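Local coordinates for protein single-stranded-DNA-specific exonuclease RecJ (Thermus thermophilus, PDB 2ZXR) that degrades single-stranded DNA exonucleolytically in the 5' to 3' direction, using divalent metal ions such as magnesium or manganese, with no detectable activity on single-stranded RNA, at residues A[216-221]-A[230-235]; A[171-176]-A[188-193]; A[249-254]-A[266-271]; A[88-93]-A[211-216]. One frame throughout, in Å; residues are numbered along the deposited sequence.

Contact 1 of 4, residues A[216-221]-A[230-235]; sequences VGTIAD and RALVKE. With MG (magnesium ion), chain B.
Thr218 and Ile219 meet Leu232 and Val233 in an apolar helix-helix contact of the DHH phosphoesterase core of RecJ, where the chain running on from helix 211-220 carries the metal ligand Asp221 and helix 227-239 packs against the flank of that helix. The short segments cross at 125° between their N-to-C directions, with axes 9.7 Å apart, and no hydrogen bond joins them. Val233 carries the contact with both of its branches. Its CG2 lies against Thr218 CG2 at 3.9 Å and also reaches Ile219 CG1, while its CG1 meets the tip of Ile219, CD1, at 3.9 Å; the side chains of Ile219 and Val233 cross at about a right angle. The torsion of Thr218 sorts its two branches: CG2 stands anti to the backbone N (chi1 -61° for OG1), leaving the methyl for Val233 and the hydroxyl beside the helix backbone. There OG1 is hydrogen-bonded to the carbonyl O of Ala214, one turn back, which satisfies this buried polar atom even though its nearest neighbour across the contact is a methyl group, Leu232 CD2 at 3.5 Å. Ile219 is covered further by Ala261, Val264 and Ala265 of helix 261-277. The packed flank thus belongs to the segment that carries Asp221. Asp221 takes no part in the packing; it joins Asp84, Asp136, His160 and His161 around the magnesium ion. A water also binds the metal, and the aspartate binds through one oxygen, OD2 lying 2.4 Å from the metal and OD1 4.1 Å.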
loop_
_atom_site.group_PDB
_atom_site.type_symbol
_atom_site.label_atom_id
_atom_site.label_comp_id
_atom_site.label_asym_id
_atom_site.label_seq_id
_atom_site.Cartn_x
_atom_site.Cartn_y
_atom_site.Cartn_z
ATOM N N VAL A 216 -17.346 0.695 -2.224
ATOM C CA VAL A 216 -17.145 -0.644 -1.664
ATOM C C VAL A 216 -16.602 -1.584 -2.755
ATOM O O VAL A 216 -15.664 -2.368 -2.516
ATOM C CB VAL A 216 -18.480 -1.220 -1.043
ATOM C CG1 VAL A 216 -18.308 -2.715 -0.693
ATOM C CG2 VAL A 216 -18.848 -0.426 0.260
ATOM N N GLY A 217 -17.167 -1.517 -3.962
ATOM C CA GLY A 217 -16.654 -2.386 -5.022
ATOM C C GLY A 217 -15.216 -2.034 -5.410
ATOM O O GLY A 217 -14.390 -2.906 -5.682
ATOM N N THR A 218 -14.921 -0.738 -5.457
ATOM C CA THR A 218 -13.590 -0.218 -5.814
ATOM C C THR A 218 -12.519 -0.718 -4.829
ATOM O O THR A 218 -11.457 -1.204 -5.221
ATOM C CB THR A 218 -13.644 1.329 -5.810
ATOM O OG1 THR A 218 -14.610 1.748 -6.786
ATOM C CG2 THR A 218 -12.267 1.954 -6.125
ATOM N N ILE A 219 -12.814 -0.594 -3.544
ATOM C CA ILE A 219 -11.897 -1.051 -2.510
ATOM C C ILE A 219 -11.744 -2.586 -2.583
ATOM O O ILE A 219 -10.634 -3.118 -2.576
ATOM C CB ILE A 219 -12.408 -0.598 -1.111
ATOM C CG1 ILE A 219 -12.299 0.939 -0.999
ATOM C CG2 ILE A 219 -11.616 -1.292 -0.024
ATOM C CD1 ILE A 219 -12.982 1.552 0.275
ATOM N N ALA A 220 -12.864 -3.289 -2.706
ATOM C CA ALA A 220 -12.849 -4.752 -2.789
ATOM C C ALA A 220 -12.044 -5.262 -3.989
ATOM O O ALA A 220 -11.416 -6.317 -3.918
ATOM C CB ALA A 220 -14.297 -5.288 -2.867
ATOM N N ASP A 221 -12.084 -4.536 -5.097
ATOM C CA ASP A 221 -11.365 -4.922 -6.305
ATOM C C ASP A 221 -9.857 -4.737 -6.159
ATOM O O ASP A 221 -9.094 -5.229 -6.995
ATOM C CB ASP A 221 -11.841 -4.075 -7.496
ATOM C CG ASP A 221 -11.068 -4.378 -8.795
ATOM O OD1 ASP A 221 -10.276 -3.528 -9.262
ATOM O OD2 ASP A 221 -11.243 -5.471 -9.348
ATOM N N ARG A 230 -9.747 7.753 -6.042
ATOM C CA ARG A 230 -9.636 8.404 -4.720
ATOM C C ARG A 230 -10.856 9.270 -4.445
ATOM O O ARG A 230 -11.386 9.283 -3.338
ATOM C CB ARG A 230 -8.394 9.317 -4.606
ATOM C CG ARG A 230 -8.522 10.374 -3.425
ATOM C CD ARG A 230 -7.310 11.381 -3.244
ATOM N NE ARG A 230 -6.403 10.682 -2.366
ATOM C CZ ARG A 230 -6.082 10.993 -1.121
ATOM N NH1 ARG A 230 -6.530 12.074 -0.483
ATOM N NH2 ARG A 230 -5.391 10.094 -0.459
ATOM N N ALA A 231 -11.290 10.023 -5.447
ATOM C CA ALA A 231 -12.431 10.903 -5.267
ATOM C C ALA A 231 -13.709 10.106 -5.016
ATOM O O ALA A 231 -14.538 10.495 -4.190
ATOM C CB ALA A 231 -12.608 11.786 -6.502
ATOM N N LEU A 232 -13.857 8.989 -5.730
ATOM C CA LEU A 232 -15.051 8.167 -5.594
ATOM C C LEU A 232 -15.127 7.575 -4.203
ATOM O O LEU A 232 -16.188 7.629 -3.543
ATOM C CB LEU A 232 -15.067 7.047 -6.645
ATOM C CG LEU A 232 -16.267 6.087 -6.494
ATOM C CD1 LEU A 232 -17.564 6.791 -6.945
ATOM C CD2 LEU A 232 -16.041 4.866 -7.302
ATOM N N VAL A 233 -14.002 7.033 -3.743
ATOM C CA VAL A 233 -13.950 6.428 -2.419
ATOM C C VAL A 233 -14.198 7.474 -1.309
ATOM O O VAL A 233 -14.938 7.220 -0.375
ATOM C CB VAL A 233 -12.597 5.658 -2.241
ATOM C CG1 VAL A 233 -12.353 5.290 -0.777
ATOM C CG2 VAL A 233 -12.652 4.365 -3.120
ATOM N N LYS A 234 -13.613 8.657 -1.425
ATOM C CA LYS A 234 -13.850 9.664 -0.396
ATOM C C LYS A 234 -15.360 9.948 -0.314
ATOM O O LYS A 234 -15.935 9.967 0.768
ATOM C CB LYS A 234 -13.075 10.950 -0.703
ATOM C CG LYS A 234 -11.534 10.800 -0.568
ATOM C CD LYS A 234 -10.785 12.039 -1.164
ATOM C CE LYS A 234 -10.533 13.121 -0.130
ATOM N NZ LYS A 234 -9.178 12.903 0.527
ATOM N N GLU A 235 -15.994 10.155 -1.458
ATOM C CA GLU A 235 -17.430 10.415 -1.489
ATOM C C GLU A 235 -18.236 9.245 -0.892
ATOM O O GLU A 235 -19.073 9.445 -0.020
ATOM C CB GLU A 235 -17.876 10.663 -2.935
ATOM C CG GLU A 235 -19.354 11.050 -3.123
ATOM C CD GLU A 235 -19.707 12.391 -2.483
ATOM O OE1 GLU A 235 -18.854 13.296 -2.469
ATOM O OE2 GLU A 235 -20.842 12.557 -2.015
HETATM MG MG MG B . -13.204 -6.117 -10.517
HETATM O O HOH W 1 -13.219 -7.487 -8.614
#

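Contact 2 of 4, residues A[171-176]-A[188-193]; sequences LVVHPA and AGVAFL
Val173 and Val190 meet branch to branch in a strand-to-helix contact of the DHH domain, where the edge strand of its parallel sheet faces the helix that follows in the chain. The tight part is small and mostly apolar: CG1 of Val173 touches CG1 of Val190 at 3.8 Å, and the same Val190 methyl lies 3.8 Å from the carbonyl O of Val173. In both valines CG1 stands anti to the backbone N (chi1 180° in Val173 and 175° in Val190), which turns these two methyls to one another. The other branch of Val190 has a slacker partner, for CG2 comes only to 4.3 Å from CD of the Pro175 ring. With 117 Å² buried in all, a single helical residue serves both partners. The metal site is close by, the side chain of Pro175 being about 5 Å from that of the ligand His160.

On either side of Pro175 the contact gives way. His174 directs its CB away from the helix, and Ala176 is exposed; here the order is local and polar, the backbone N of Ala176 donating to His174 ND1 at 2.9 Å, close to the imidazole plane but with a bent N-H...N angle of 142°.

Strand 172-173 is weakly bonded, its Val173 backbone paired with Val157 of strand 154-158. Ala61 of helix 60-70 also touches Val173, while on helix 187-201 the neighbouring Ala191 and Phe192 face helices 83-98 and 227-239 respectively.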
loop_
_atom_site.group_PDB
_atom_site.type_symbol
_atom_site.label_atom_id
_atom_site.label_comp_id
_atom_site.label_asym_id
_atom_site.label_seq_id
_atom_site.Cartn_x
_atom_site.Cartn_y
_atom_site.Cartn_z
ATOM N N LEU A 171 -20.708 -4.230 -27.350
ATOM C CA LEU A 171 -20.437 -2.880 -26.776
ATOM C C LEU A 171 -19.863 -3.019 -25.378
ATOM O O LEU A 171 -20.568 -3.350 -24.423
ATOM C CB LEU A 171 -21.722 -2.054 -26.741
ATOM C CG LEU A 171 -21.658 -0.601 -26.250
ATOM C CD1 LEU A 171 -20.416 0.117 -26.780
ATOM C CD2 LEU A 171 -22.922 0.108 -26.701
ATOM N N VAL A 172 -18.568 -2.760 -25.260
ATOM C CA VAL A 172 -17.880 -2.878 -23.984
ATOM C C VAL A 172 -17.320 -1.539 -23.539
ATOM O O VAL A 172 -16.600 -0.870 -24.285
ATOM C CB VAL A 172 -16.710 -3.873 -24.090
ATOM C CG1 VAL A 172 -15.776 -3.426 -25.216
ATOM C CG2 VAL A 172 -15.964 -3.955 -22.762
ATOM N N VAL A 173 -17.652 -1.159 -22.313
ATOM C CA VAL A 173 -17.176 0.090 -21.754
ATOM C C VAL A 173 -16.037 -0.277 -20.819
ATOM O O VAL A 173 -16.249 -0.946 -19.808
ATOM C CB VAL A 173 -18.299 0.793 -20.989
ATOM C CG1 VAL A 173 -17.792 2.104 -20.391
ATOM C CG2 VAL A 173 -19.493 1.016 -21.939
ATOM N N HIS A 174 -14.828 0.150 -21.175
ATOM C CA HIS A 174 -13.635 -0.164 -20.391
ATOM C C HIS A 174 -12.531 0.886 -20.550
ATOM O O HIS A 174 -12.146 1.237 -21.666
ATOM C CB HIS A 174 -13.092 -1.517 -20.818
ATOM C CG HIS A 174 -12.062 -2.076 -19.889
ATOM N ND1 HIS A 174 -10.909 -1.397 -19.561
ATOM C CD2 HIS A 174 -12.009 -3.255 -19.227
ATOM C CE1 HIS A 174 -10.189 -2.137 -18.733
ATOM N NE2 HIS A 174 -10.835 -3.268 -18.516
ATOM N N PRO A 175 -11.991 1.374 -19.426
ATOM C CA PRO A 175 -10.925 2.386 -19.404
ATOM C C PRO A 175 -9.793 2.089 -20.397
ATOM O O PRO A 175 -9.398 2.949 -21.180
ATOM C CB PRO A 175 -10.427 2.333 -17.957
ATOM C CG PRO A 175 -11.627 1.907 -17.200
ATOM C CD PRO A 175 -12.229 0.834 -18.076
ATOM N N ALA A 176 -9.277 0.867 -20.350
ATOM C CA ALA A 176 -8.188 0.454 -21.229
ATOM C C ALA A 176 -8.451 0.780 -22.703
ATOM O O ALA A 176 -7.509 1.014 -23.453
ATOM C CB ALA A 176 -7.919 -1.037 -21.069
ATOM N N ALA A 188 -17.589 -1.886 -10.548
ATOM C CA ALA A 188 -18.622 -1.092 -9.903
ATOM C C ALA A 188 -18.428 0.389 -10.245
ATOM O O ALA A 188 -19.397 1.151 -10.314
ATOM C CB ALA A 188 -18.589 -1.307 -8.380
ATOM N N GLY A 189 -17.174 0.789 -10.452
ATOM C CA GLY A 189 -16.895 2.172 -10.806
ATOM C C GLY A 189 -17.480 2.514 -12.170
ATOM O O GLY A 189 -18.055 3.602 -12.371
ATOM N N VAL A 190 -17.323 1.578 -13.113
ATOM C CA VAL A 190 -17.838 1.747 -14.468
ATOM C C VAL A 190 -19.386 1.652 -14.462
ATOM O O VAL A 190 -20.044 2.418 -15.162
ATOM C CB VAL A 190 -17.194 0.705 -15.440
ATOM C CG1 VAL A 190 -17.845 0.810 -16.837
ATOM C CG2 VAL A 190 -15.671 0.975 -15.565
ATOM N N ALA A 191 -19.960 0.746 -13.668
ATOM C CA ALA A 191 -21.427 0.670 -13.558
ATOM C C ALA A 191 -21.947 2.051 -13.076
ATOM O O ALA A 191 -22.973 2.563 -13.540
ATOM C CB ALA A 191 -21.826 -0.381 -12.548
ATOM N N PHE A 192 -21.226 2.630 -12.123
ATOM C CA PHE A 192 -21.573 3.937 -11.569
ATOM C C PHE A 192 -21.448 5.011 -12.669
ATOM O O PHE A 192 -22.317 5.844 -12.825
ATOM C CB PHE A 192 -20.612 4.232 -10.406
ATOM C CG PHE A 192 -20.787 5.572 -9.785
ATOM C CD1 PHE A 192 -21.797 5.799 -8.876
ATOM C CD2 PHE A 192 -19.909 6.613 -10.086
ATOM C CE1 PHE A 192 -21.938 7.037 -8.264
ATOM C CE2 PHE A 192 -20.051 7.861 -9.475
ATOM C CZ PHE A 192 -21.062 8.062 -8.567
ATOM N N LEU A 193 -20.364 4.984 -13.432
ATOM C CA LEU A 193 -20.169 5.965 -14.498
ATOM C C LEU A 193 -21.287 5.863 -15.529
ATOM O O LEU A 193 -21.793 6.884 -16.000
ATOM C CB LEU A 193 -18.807 5.764 -15.166
ATOM C CG LEU A 193 -17.649 6.191 -14.255
ATOM C CD1 LEU A 193 -16.317 5.657 -14.779
ATOM C CD2 LEU A 193 -17.649 7.718 -14.145
#

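Contact 3 of 4, residues A[249-254]-A[266-271]; sequences RLLAEA and FRIAPR
Ile268 reaches across to Leu251 and Ala252 in a buried packing contact between two helices, 246-254 and 261-277, which are joined by a short connection. This is plain helix packing near the active site, the side chain of Ile268 lying about 12 Å from that of the metal ligand Asp84. The short segments cross at 128° with their axes 9.5 Å apart, and the backbones come nearest at Ala252 and Ile268. From CB, which sets out to the side of the partner helix, the isoleucine divides in two. One branch, CG2, stands anti to the backbone N and meets CD2 of Leu251 at 3.9 Å. The other, CG1, lies beside the backbone N (chi1 -62°), placing CD1, at the end of an extended chain, over Ala252. CG1 itself makes no close approach to the other helix; its part is to carry CD1 outward. At the tip, CD1 rests 3.9 Å from both CA and CB of Ala252, where the small alanine lets the methyl come down onto the helix backbone. Leu251 uses its second methyl as well, CD1 lying 4.2 Å from CB of Arg271.

Helix 261-277 is irregular here, with a wider pi-type turn at 266-268 and a kink at Pro270, whose N makes no bond to the preceding turn. Val255 adds to the cover of Ile268, and His304 of helix 293-321 touches Arg271. Only carbon atoms meet across these segments, which implies cohesion by shape and burial; the Arg249 NE-Glu253 OE2 salt bridge and the Arg271 NH1-Arg267 O hydrogen bond each stay within one helix.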
loop_
_atom_site.group_PDB
_atom_site.type_symbol
_atom_site.label_atom_id
_atom_site.label_comp_id
_atom_site.label_asym_id
_atom_site.label_seq_id
_atom_site.Cartn_x
_atom_site.Cartn_y
_atom_site.Cartn_z
ATOM N N ARG A 249 -25.772 0.064 5.077
ATOM C CA ARG A 249 -25.595 0.767 6.336
ATOM C C ARG A 249 -25.525 -0.246 7.499
ATOM O O ARG A 249 -24.649 -0.178 8.343
ATOM C CB ARG A 249 -26.750 1.756 6.554
ATOM C CG ARG A 249 -26.738 2.370 7.924
ATOM C CD ARG A 249 -27.834 3.395 8.099
ATOM N NE ARG A 249 -27.998 3.706 9.517
ATOM C CZ ARG A 249 -28.874 4.581 9.998
ATOM N NH1 ARG A 249 -29.678 5.247 9.168
ATOM N NH2 ARG A 249 -28.945 4.780 11.310
ATOM N N LEU A 250 -26.441 -1.203 7.516
ATOM C CA LEU A 250 -26.475 -2.219 8.566
ATOM C C LEU A 250 -25.232 -3.133 8.526
ATOM O O LEU A 250 -24.708 -3.518 9.568
ATOM C CB LEU A 250 -27.774 -3.043 8.427
ATOM C CG LEU A 250 -28.826 -3.117 9.563
ATOM C CD1 LEU A 250 -29.042 -1.761 10.248
ATOM C CD2 LEU A 250 -30.162 -3.663 8.980
ATOM N N LEU A 251 -24.752 -3.497 7.342
ATOM C CA LEU A 251 -23.563 -4.349 7.319
ATOM C C LEU A 251 -22.407 -3.534 7.913
ATOM O O LEU A 251 -21.638 -4.041 8.737
ATOM C CB LEU A 251 -23.224 -4.784 5.896
ATOM C CG LEU A 251 -21.960 -5.625 5.691
ATOM C CD1 LEU A 251 -21.949 -6.857 6.631
ATOM C CD2 LEU A 251 -21.934 -6.080 4.222
ATOM N N ALA A 252 -22.304 -2.266 7.508
ATOM C CA ALA A 252 -21.244 -1.384 8.007
ATOM C C ALA A 252 -21.299 -1.245 9.540
ATOM O O ALA A 252 -20.281 -1.378 10.216
ATOM C CB ALA A 252 -21.351 -0.026 7.353
ATOM N N GLU A 253 -22.475 -0.970 10.093
ATOM C CA GLU A 253 -22.572 -0.832 11.554
ATOM C C GLU A 253 -22.225 -2.142 12.262
ATOM O O GLU A 253 -21.542 -2.127 13.284
ATOM C CB GLU A 253 -23.970 -0.399 11.960
ATOM C CG GLU A 253 -24.375 0.908 11.325
ATOM C CD GLU A 253 -25.791 1.330 11.675
ATOM O OE1 GLU A 253 -26.570 0.473 12.154
ATOM O OE2 GLU A 253 -26.118 2.521 11.458
ATOM N N ALA A 254 -22.667 -3.263 11.699
ATOM C CA ALA A 254 -22.397 -4.582 12.286
ATOM C C ALA A 254 -20.911 -4.776 12.516
ATOM O O ALA A 254 -20.510 -5.378 13.514
ATOM C CB ALA A 254 -22.925 -5.724 11.369
ATOM N N PHE A 266 -11.191 -5.051 4.961
ATOM C CA PHE A 266 -11.077 -6.197 5.838
ATOM C C PHE A 266 -12.331 -6.652 6.555
ATOM O O PHE A 266 -12.347 -7.756 7.107
ATOM C CB PHE A 266 -9.960 -5.938 6.865
ATOM C CG PHE A 266 -8.582 -5.960 6.257
ATOM C CD1 PHE A 266 -7.839 -7.131 6.234
ATOM C CD2 PHE A 266 -8.054 -4.820 5.654
ATOM C CE1 PHE A 266 -6.587 -7.160 5.618
ATOM C CE2 PHE A 266 -6.817 -4.835 5.041
ATOM C CZ PHE A 266 -6.079 -6.003 5.019
ATOM N N ARG A 267 -13.375 -5.836 6.579
ATOM C CA ARG A 267 -14.579 -6.271 7.290
ATOM C C ARG A 267 -15.838 -6.352 6.452
ATOM O O ARG A 267 -16.602 -7.319 6.542
ATOM C CB ARG A 267 -14.808 -5.366 8.509
ATOM C CG ARG A 267 -13.645 -5.454 9.489
ATOM C CD ARG A 267 -13.763 -4.524 10.696
ATOM N NE ARG A 267 -12.821 -4.994 11.711
ATOM C CZ ARG A 267 -12.182 -4.218 12.575
ATOM N NH1 ARG A 267 -12.370 -2.894 12.564
ATOM N NH2 ARG A 267 -11.357 -4.772 13.455
ATOM N N ILE A 268 -16.053 -5.358 5.616
ATOM C CA ILE A 268 -17.245 -5.358 4.803
ATOM C C ILE A 268 -17.153 -6.249 3.563
ATOM O O ILE A 268 -17.956 -7.166 3.390
ATOM C CB ILE A 268 -17.623 -3.919 4.410
ATOM C CG1 ILE A 268 -17.921 -3.119 5.690
ATOM C CG2 ILE A 268 -18.827 -3.919 3.472
ATOM C CD1 ILE A 268 -18.365 -1.656 5.456
ATOM N N ALA A 269 -16.174 -5.998 2.712
ATOM C CA ALA A 269 -16.044 -6.775 1.499
ATOM C C ALA A 269 -15.888 -8.276 1.739
ATOM O O ALA A 269 -16.452 -9.073 1.004
ATOM C CB ALA A 269 -14.886 -6.249 0.659
ATOM N N PRO A 270 -15.088 -8.681 2.742
ATOM C CA PRO A 270 -14.948 -10.126 2.968
ATOM C C PRO A 270 -16.276 -10.815 3.267
ATOM O O PRO A 270 -16.466 -11.973 2.877
ATOM C CB PRO A 270 -13.971 -10.208 4.141
ATOM C CG PRO A 270 -13.089 -9.011 3.884
ATOM C CD PRO A 270 -14.108 -7.930 3.545
ATOM N N ARG A 271 -17.192 -10.136 3.960
ATOM C CA ARG A 271 -18.495 -10.755 4.267
ATOM C C ARG A 271 -19.286 -10.985 2.971
ATOM O O ARG A 271 -19.917 -12.027 2.773
ATOM C CB ARG A 271 -19.340 -9.871 5.167
ATOM C CG ARG A 271 -19.360 -10.257 6.612
ATOM C CD ARG A 271 -18.163 -9.730 7.336
ATOM N NE ARG A 271 -18.305 -9.883 8.781
ATOM C CZ ARG A 271 -17.351 -9.567 9.647
ATOM N NH1 ARG A 271 -16.210 -9.075 9.212
ATOM N NH2 ARG A 271 -17.518 -9.788 10.935
#

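Contact 4 of 4, residues A[88-93]-A[211-216]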
loop_
_atom_site.group_PDB
_atom_site.type_symbol
_atom_site.label_atom_id
_atom_site.label_comp_id
_atom_site.label_asym_id
_atom_site.label_seq_id
_atom_site.Cartn_x
_atom_site.Cartn_y
_atom_site.Cartn_z
ATOM N N GLY A 88 -21.723 -3.432 -8.233
ATOM C CA GLY A 88 -21.961 -2.875 -9.544
ATOM C C GLY A 88 -23.359 -3.262 -10.048
ATOM O O GLY A 88 -24.065 -2.432 -10.618
ATOM N N THR A 89 -23.791 -4.509 -9.878
ATOM C CA THR A 89 -25.140 -4.800 -10.365
ATOM C C THR A 89 -26.198 -4.132 -9.459
ATOM O O THR A 89 -27.234 -3.677 -9.949
ATOM C CB THR A 89 -25.429 -6.345 -10.620
ATOM O OG1 THR A 89 -26.169 -6.910 -9.548
ATOM C CG2 THR A 89 -24.183 -7.120 -10.851
ATOM N N ALA A 90 -25.926 -3.999 -8.160
ATOM C CA ALA A 90 -26.892 -3.333 -7.302
ATOM C C ALA A 90 -27.064 -1.896 -7.792
ATOM O O ALA A 90 -28.166 -1.372 -7.787
ATOM C CB ALA A 90 -26.450 -3.356 -5.839
ATOM N N ILE A 91 -25.980 -1.273 -8.243
ATOM C CA ILE A 91 -26.062 0.087 -8.727
ATOM C C ILE A 91 -26.949 0.150 -9.964
ATOM O O ILE A 91 -27.863 0.958 -10.035
ATOM C CB ILE A 91 -24.645 0.658 -9.092
ATOM C CG1 ILE A 91 -23.878 1.012 -7.819
ATOM C CG2 ILE A 91 -24.766 1.926 -9.963
ATOM C CD1 ILE A 91 -22.374 1.205 -8.097
ATOM N N LEU A 92 -26.672 -0.698 -10.947
ATOM C CA LEU A 92 -27.466 -0.671 -12.156
ATOM C C LEU A 92 -28.903 -1.085 -11.928
ATOM O O LEU A 92 -29.802 -0.459 -12.489
ATOM C CB LEU A 92 -26.805 -1.533 -13.236
ATOM C CG LEU A 92 -25.497 -0.853 -13.675
ATOM C CD1 LEU A 92 -24.632 -1.824 -14.412
ATOM C CD2 LEU A 92 -25.804 0.349 -14.544
ATOM N N VAL A 93 -29.138 -2.112 -11.111
ATOM C CA VAL A 93 -30.518 -2.526 -10.877
ATOM C C VAL A 93 -31.308 -1.457 -10.112
ATOM O O VAL A 93 -32.385 -1.052 -10.555
ATOM C CB VAL A 93 -30.589 -3.888 -10.131
ATOM C CG1 VAL A 93 -32.034 -4.163 -9.649
ATOM C CG2 VAL A 93 -30.105 -5.022 -11.086
ATOM N N ALA A 211 -22.612 6.270 -4.719
ATOM C CA ALA A 211 -21.166 6.243 -4.584
ATOM C C ALA A 211 -20.673 5.343 -3.438
ATOM O O ALA A 211 -19.536 4.895 -3.483
ATOM C CB ALA A 211 -20.631 7.653 -4.429
ATOM N N ASP A 212 -21.499 5.097 -2.412
ATOM C CA ASP A 212 -21.070 4.211 -1.318
ATOM C C ASP A 212 -20.950 2.788 -1.872
ATOM O O ASP A 212 -19.939 2.103 -1.624
ATOM C CB ASP A 212 -22.016 4.257 -0.097
ATOM C CG ASP A 212 -23.500 4.209 -0.463
ATOM O OD1 ASP A 212 -24.339 4.393 0.475
ATOM O OD2 ASP A 212 -23.832 3.990 -1.658
ATOM N N LEU A 213 -21.949 2.350 -2.640
ATOM C CA LEU A 213 -21.879 1.023 -3.261
ATOM C C LEU A 213 -20.655 0.945 -4.176
ATOM O O LEU A 213 -19.934 -0.040 -4.171
ATOM C CB LEU A 213 -23.113 0.745 -4.145
ATOM C CG LEU A 213 -24.460 0.587 -3.445
ATOM C CD1 LEU A 213 -25.606 0.551 -4.470
ATOM C CD2 LEU A 213 -24.413 -0.708 -2.616
ATOM N N ALA A 214 -20.452 1.989 -4.978
ATOM C CA ALA A 214 -19.341 2.029 -5.929
ATOM C C ALA A 214 -17.970 1.998 -5.233
ATOM O O ALA A 214 -17.035 1.356 -5.723
ATOM C CB ALA A 214 -19.459 3.299 -6.835
ATOM N N ALA A 215 -17.860 2.715 -4.115
ATOM C CA ALA A 215 -16.620 2.755 -3.320
ATOM C C ALA A 215 -16.314 1.370 -2.730
ATOM O O ALA A 215 -15.158 0.928 -2.722
ATOM C CB ALA A 215 -16.743 3.794 -2.168
ATOM N N VAL A 216 -17.346 0.695 -2.224
ATOM C CA VAL A 216 -17.145 -0.644 -1.664
ATOM C C VAL A 216 -16.602 -1.584 -2.755
ATOM O O VAL A 216 -15.664 -2.368 -2.516
ATOM C CB VAL A 216 -18.480 -1.220 -1.043
ATOM C CG1 VAL A 216 -18.308 -2.715 -0.693
ATOM C CG2 VAL A 216 -18.848 -0.426 0.260
#
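Ile91 and Leu213 lie alongside each other, running opposite ways, and between them they make most of the contact. Ile91 CG1 lies 3.8 Å from both CB and CD1 of Leu213. Its terminal CD1 goes on to the next residue, resting 3.7 Å from Ala214 N and 3.8 Å from Ala214 CB. This reach follows from CG1 being anti to the carbonyl carbon (chi1 -76°) with an extended second torsion. The same Leu213 CD1 also meets CB of Ala90, more loosely, at 4.2 Å.

These side chains join two nearly antiparallel helices of the DHH domain, 83-98 and 211-220, whose short segments run at 159° with axes 9.2 Å apart. Helix 83-98 follows strand 74-78 of the parallel sheet and carries the metal ligand Asp84 near its start.

In the next shell Leu195 of helix 187-201 touches Ile91, Phe192 of that helix touches Ala214, and Leu288 and Leu289 cover Ala90. Trp245 lies against Leu213. At the start of helix 211-220, Asp212 OD1 is hydrogen-bonded to Ser243 OG, while its OD2 takes a bent bond (133°) from the N-H of Leu213 at 2.7 Å, on the anti side and well out of the carboxylate plane, and a weak one from Trp245 NE1.

Helix 211-220 connects the set: contact 4 uses its first half and contact 1 its second, the two sharing Val216, with centres 10 Å apart. Leu232 of contact 1 bridges two neighbours, its CD2 lying 3.8 Å from Ala214 CB of contact 4 and its CD1 3.7 Å from Phe192 CE2 of contact 2. Contact 2 sits inside the chain loop that contact 4 closes, with Ala191 CB 3.7 Å from Leu92 CD1. Contact 3 is 25 Å from contact 2 between centres but only 14 Å from contact 1, where its Ala269 CB touches Ala220 CB at 3.7 Å. Contact 1 supplies Asp221 to the magnesium ion; the side chain of Val190 in contact 2 is about 9 Å from that ion and the side chain of Ala214 in contact 4 about 12 Å.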